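Local coordinates for SusD homolog (Bacteroides thetaiotaomicron VPI-5482, PDB 3FDH), which probably binds glycans at the outer membrane as a SusD/RagB family protein, at residues 18-30 with 88-102. Sequence-based numbering, arbitrary orientation.
Sequences SVASRFILADVIT and NARIIIDQCGEGGRD
Asn-88 lays its CB against Val-28 CG2 (3.4 Å) and Ile-24 CG2. Its amide ND2 reaches Asp-27 OD2 through one bridging water. Ile-91 CG2 meets Ile-24 CD1 at 3.9 Å. Ile-24 is a knob in a hole formed by Asn-88, Ile-91, Ile-92 and Gln-95. Ile-92 returns the packing and sits among Ser-21, Ile-24, Leu-25 and Val-28. Ile-92 carries CG1 anti to its carbonyl carbon (chi1 -67°) and is extended beyond it, which takes CD1 to 3.5 Å from Leu-25 N. Helix 106-127 backs this layer, with Ala-112 against Ile-92. Helix segments 21-30 and 88-95 run nearly antiparallel, at 156°. Past the turn at Gly-97 to Gly-100, Arg-101 lays one guanidinium face over the Val-19 to Ala-20 peptide. Its NH1 donates in plane to Ser-18 OG (2.9 Å). Asp-102 OD2 takes two bonds from Ser-21. Ser-21 OG donates to the anti lone pair of Asp-102 OD2 (2.6 Å), while Ser-21 N meets that oxygen from above the carboxylate plane. An alanine in place of this aspartate would remove both acceptor bonds and is likely to leave the first-turn N-H of helix 21-37 without this mate. The buried carboxylate probably also interacts favourably with that helix's N-terminal dipole.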
loop_
_atom_site.group_PDB
_atom_site.type_symbol
_atom_site.label_atom_id
_atom_site.label_comp_id
_atom_site.label_asym_id
_atom_site.label_seq_id
_atom_site.Cartn_x
_atom_site.Cartn_y
_atom_site.Cartn_z
ATOM N N SER A 18 -14.238 13.970 -25.260
ATOM C CA SER A 18 -13.058 13.360 -25.926
ATOM C C SER A 18 -11.796 14.177 -25.789
ATOM O O SER A 18 -11.714 15.297 -26.259
ATOM C CB SER A 18 -13.339 13.165 -27.401
ATOM O OG SER A 18 -12.209 12.551 -28.023
ATOM N N VAL A 19 -10.820 13.586 -25.129
ATOM C CA VAL A 19 -9.517 14.216 -24.976
ATOM C C VAL A 19 -8.417 13.228 -25.306
ATOM O O VAL A 19 -8.631 12.008 -25.261
ATOM C CB VAL A 19 -9.316 14.881 -23.580
ATOM C CG1 VAL A 19 -10.466 15.845 -23.280
ATOM C CG2 VAL A 19 -9.185 13.876 -22.498
ATOM N N ALA A 20 -7.254 13.761 -25.669
ATOM C CA ALA A 20 -6.080 12.932 -26.010
ATOM C C ALA A 20 -5.692 12.048 -24.828
ATOM O O ALA A 20 -5.692 12.475 -23.671
ATOM C CB ALA A 20 -4.885 13.796 -26.469
ATOM N N SER A 21 -5.363 10.804 -25.141
ATOM C CA SER A 21 -5.070 9.802 -24.102
ATOM C C SER A 21 -4.048 10.241 -23.088
ATOM O O SER A 21 -4.150 9.907 -21.924
ATOM C CB SER A 21 -4.603 8.480 -24.709
ATOM O OG SER A 21 -5.665 7.817 -25.358
ATOM N N ARG A 22 -3.056 10.992 -23.530
ATOM C CA ARG A 22 -1.997 11.427 -22.617
ATOM C C ARG A 22 -2.551 12.264 -21.470
ATOM O O ARG A 22 -2.128 12.129 -20.323
ATOM C CB ARG A 22 -0.867 12.152 -23.350
ATOM C CG ARG A 22 -1.227 13.440 -24.040
ATOM C CD ARG A 22 -0.089 13.853 -24.923
ATOM N NE ARG A 22 -0.297 15.143 -25.561
ATOM C CZ ARG A 22 -0.912 15.324 -26.729
ATOM N NH1 ARG A 22 -1.415 14.301 -27.424
ATOM N NH2 ARG A 22 -1.021 16.557 -27.200
ATOM N N PHE A 23 -3.534 13.087 -21.778
ATOM C CA PHE A 23 -4.131 13.949 -20.754
ATOM C C PHE A 23 -4.958 13.115 -19.771
ATOM O O PHE A 23 -5.049 13.400 -18.559
ATOM C CB PHE A 23 -4.949 15.071 -21.400
ATOM C CG PHE A 23 -4.123 15.955 -22.308
ATOM C CD1 PHE A 23 -2.965 16.543 -21.833
ATOM C CD2 PHE A 23 -4.479 16.160 -23.644
ATOM C CE1 PHE A 23 -2.190 17.346 -22.678
ATOM C CE2 PHE A 23 -3.719 16.958 -24.459
ATOM C CZ PHE A 23 -2.578 17.540 -23.986
ATOM N N ILE A 24 -5.544 12.054 -20.292
ATOM C CA ILE A 24 -6.338 11.177 -19.438
ATOM C C ILE A 24 -5.364 10.445 -18.509
ATOM O O ILE A 24 -5.614 10.269 -17.308
ATOM C CB ILE A 24 -7.183 10.151 -20.235
ATOM C CG1 ILE A 24 -8.102 10.851 -21.248
ATOM C CG2 ILE A 24 -8.021 9.302 -19.270
ATOM C CD1 ILE A 24 -8.810 9.895 -22.212
ATOM N N LEU A 25 -4.228 10.057 -19.069
ATOM C CA LEU A 25 -3.250 9.281 -18.300
ATOM C C LEU A 25 -2.740 10.092 -17.130
ATOM O O LEU A 25 -2.462 9.568 -16.054
ATOM C CB LEU A 25 -2.073 8.843 -19.177
ATOM C CG LEU A 25 -1.043 7.925 -18.545
ATOM C CD1 LEU A 25 -1.750 6.544 -18.236
ATOM C CD2 LEU A 25 0.218 7.798 -19.412
ATOM N N ALA A 26 -2.583 11.379 -17.348
ATOM C CA ALA A 26 -2.050 12.263 -16.276
ATOM C C ALA A 26 -2.983 12.144 -15.079
ATOM O O ALA A 26 -2.568 12.024 -13.918
ATOM C CB ALA A 26 -1.974 13.725 -16.746
ATOM N N ASP A 27 -4.265 12.113 -15.398
ATOM C CA ASP A 27 -5.306 12.049 -14.368
ATOM C C ASP A 27 -5.364 10.682 -13.717
ATOM O O ASP A 27 -5.555 10.554 -12.512
ATOM C CB ASP A 27 -6.679 12.347 -14.965
ATOM C CG ASP A 27 -7.738 12.514 -13.908
ATOM O OD1 ASP A 27 -7.861 13.624 -13.331
ATOM O OD2 ASP A 27 -8.482 11.541 -13.679
ATOM N N VAL A 28 -5.197 9.649 -14.530
ATOM C CA VAL A 28 -5.270 8.260 -14.055
ATOM C C VAL A 28 -4.127 8.003 -13.071
ATOM O O VAL A 28 -4.298 7.414 -12.013
ATOM C CB VAL A 28 -5.279 7.243 -15.271
ATOM C CG1 VAL A 28 -4.903 5.825 -14.866
ATOM C CG2 VAL A 28 -6.646 7.291 -16.029
ATOM N N ILE A 29 -2.949 8.506 -13.404
ATOM C CA ILE A 29 -1.792 8.279 -12.540
ATOM C C ILE A 29 -1.987 9.029 -11.220
ATOM O O ILE A 29 -1.745 8.504 -10.105
ATOM C CB ILE A 29 -0.504 8.712 -13.223
ATOM C CG1 ILE A 29 -0.242 7.828 -14.452
ATOM C CG2 ILE A 29 0.696 8.664 -12.276
ATOM C CD1 ILE A 29 0.931 8.335 -15.308
ATOM N N THR A 30 -2.457 10.252 -11.353
ATOM C CA THR A 30 -2.666 11.119 -10.191
ATOM C C THR A 30 -3.691 10.502 -9.249
ATOM O O THR A 30 -3.496 10.377 -8.028
ATOM C CB THR A 30 -3.164 12.488 -10.616
ATOM O OG1 THR A 30 -2.159 13.143 -11.412
ATOM C CG2 THR A 30 -3.462 13.337 -9.393
ATOM N N ASN A 88 -11.339 5.218 -17.004
ATOM C CA ASN A 88 -10.520 6.176 -17.741
ATOM C C ASN A 88 -9.369 5.449 -18.436
ATOM O O ASN A 88 -9.053 5.716 -19.593
ATOM C CB ASN A 88 -9.979 7.293 -16.821
ATOM C CG ASN A 88 -11.039 8.292 -16.428
ATOM O OD1 ASN A 88 -12.063 8.417 -17.108
ATOM N ND2 ASN A 88 -10.796 9.038 -15.336
ATOM N N ALA A 89 -8.752 4.514 -17.718
ATOM C CA ALA A 89 -7.630 3.722 -18.278
ATOM C C ALA A 89 -8.102 2.956 -19.503
ATOM O O ALA A 89 -7.418 2.850 -20.519
ATOM C CB ALA A 89 -7.053 2.747 -17.235
ATOM N N ARG A 90 -9.320 2.472 -19.399
ATOM C CA ARG A 90 -9.911 1.662 -20.457
ATOM C C ARG A 90 -10.246 2.512 -21.660
ATOM O O ARG A 90 -10.178 2.049 -22.794
ATOM C CB ARG A 90 -11.120 0.883 -19.964
ATOM C CG ARG A 90 -10.694 -0.299 -19.123
ATOM C CD ARG A 90 -11.866 -0.975 -18.478
ATOM N NE ARG A 90 -11.510 -2.270 -17.912
ATOM C CZ ARG A 90 -12.312 -3.008 -17.150
ATOM N NH1 ARG A 90 -13.499 -2.557 -16.801
ATOM N NH2 ARG A 90 -11.917 -4.198 -16.732
ATOM N N ILE A 91 -10.575 3.767 -21.389
ATOM C CA ILE A 91 -10.865 4.727 -22.478
ATOM C C ILE A 91 -9.562 4.959 -23.243
ATOM O O ILE A 91 -9.539 4.977 -24.470
ATOM C CB ILE A 91 -11.474 6.044 -21.959
ATOM C CG1 ILE A 91 -12.934 5.810 -21.532
ATOM C CG2 ILE A 91 -11.424 7.118 -23.027
ATOM C CD1 ILE A 91 -13.549 6.940 -20.706
ATOM N N ILE A 92 -8.461 5.074 -22.511
ATOM C CA ILE A 92 -7.163 5.284 -23.144
ATOM C C ILE A 92 -6.840 4.081 -24.032
ATOM O O ILE A 92 -6.389 4.202 -25.177
ATOM C CB ILE A 92 -6.033 5.408 -22.107
ATOM C CG1 ILE A 92 -6.184 6.701 -21.269
ATOM C CG2 ILE A 92 -4.696 5.370 -22.822
ATOM C CD1 ILE A 92 -5.179 6.840 -20.074
ATOM N N ILE A 93 -7.114 2.911 -23.484
ATOM C CA ILE A 93 -6.743 1.659 -24.147
ATOM C C ILE A 93 -7.486 1.569 -25.453
ATOM O O ILE A 93 -6.931 1.191 -26.482
ATOM C CB ILE A 93 -6.999 0.423 -23.266
ATOM C CG1 ILE A 93 -6.104 0.481 -22.014
ATOM C CG2 ILE A 93 -6.789 -0.834 -24.104
ATOM C CD1 ILE A 93 -6.366 -0.576 -20.987
ATOM N N ASP A 94 -8.742 1.974 -25.411
ATOM C CA ASP A 94 -9.567 1.983 -26.619
ATOM C C ASP A 94 -9.126 3.068 -27.585
ATOM O O ASP A 94 -8.991 2.837 -28.778
ATOM C CB ASP A 94 -11.052 2.157 -26.322
ATOM C CG ASP A 94 -11.686 0.892 -25.760
ATOM O OD1 ASP A 94 -11.022 -0.175 -25.739
ATOM O OD2 ASP A 94 -12.861 0.978 -25.346
ATOM N N GLN A 95 -8.891 4.255 -27.053
ATOM C CA GLN A 95 -8.477 5.375 -27.919
ATOM C C GLN A 95 -7.154 5.084 -28.609
ATOM O O GLN A 95 -6.915 5.557 -29.716
ATOM C CB GLN A 95 -8.388 6.693 -27.154
ATOM C CG GLN A 95 -9.752 7.243 -26.804
ATOM C CD GLN A 95 -9.712 8.613 -26.141
ATOM O OE1 GLN A 95 -8.666 9.248 -26.021
ATOM N NE2 GLN A 95 -10.854 9.056 -25.694
ATOM N N CYS A 96 -6.340 4.233 -27.983
ATOM C CA CYS A 96 -4.983 3.961 -28.485
ATOM C C CYS A 96 -4.942 2.777 -29.416
ATOM O O CYS A 96 -3.897 2.452 -29.995
ATOM C CB CYS A 96 -3.997 3.759 -27.351
ATOM S SG CYS A 96 -3.606 5.265 -26.531
ATOM N N GLY A 97 -6.106 2.166 -29.569
ATOM C CA GLY A 97 -6.264 1.021 -30.455
ATOM C C GLY A 97 -6.514 1.429 -31.888
ATOM O O GLY A 97 -6.596 2.619 -32.215
ATOM N N GLU A 98 -6.601 0.425 -32.753
ATOM C CA GLU A 98 -6.887 0.672 -34.169
ATOM C C GLU A 98 -8.296 1.235 -34.200
ATOM O O GLU A 98 -9.212 0.724 -33.543
ATOM C CB GLU A 98 -6.778 -0.596 -35.033
ATOM N N GLY A 99 -8.448 2.317 -34.932
ATOM C CA GLY A 99 -9.740 2.962 -35.050
ATOM C C GLY A 99 -9.854 4.043 -34.011
ATOM O O GLY A 99 -10.703 4.918 -34.101
ATOM N N GLY A 100 -8.965 3.990 -33.037
ATOM C CA GLY A 100 -8.954 5.004 -31.973
ATOM C C GLY A 100 -8.342 6.321 -32.411
ATOM O O GLY A 100 -7.473 6.373 -33.264
ATOM N N ARG A 101 -8.799 7.403 -31.806
ATOM C CA ARG A 101 -8.258 8.730 -32.124
ATOM C C ARG A 101 -6.766 8.820 -31.836
ATOM O O ARG A 101 -6.048 9.643 -32.425
ATOM C CB ARG A 101 -8.960 9.843 -31.349
ATOM C CG ARG A 101 -8.845 9.727 -29.855
ATOM C CD ARG A 101 -9.235 11.002 -29.179
ATOM N NE ARG A 101 -8.213 12.031 -29.323
ATOM C CZ ARG A 101 -8.417 13.297 -29.003
ATOM N NH1 ARG A 101 -9.617 13.657 -28.586
ATOM N NH2 ARG A 101 -7.455 14.198 -29.121
ATOM N N ASP A 102 -6.307 7.963 -30.934
ATOM C CA ASP A 102 -4.910 7.991 -30.524
ATOM C C ASP A 102 -4.140 6.788 -31.027
ATOM O O ASP A 102 -3.126 6.409 -30.473
ATOM C CB ASP A 102 -4.800 8.107 -29.015
ATOM C CG ASP A 102 -5.326 9.413 -28.498
ATOM O OD1 ASP A 102 -5.239 10.412 -29.248
ATOM O OD2 ASP A 102 -5.835 9.448 -27.364
HETATM O O HOH W 1 -8.674 8.811 -13.586
#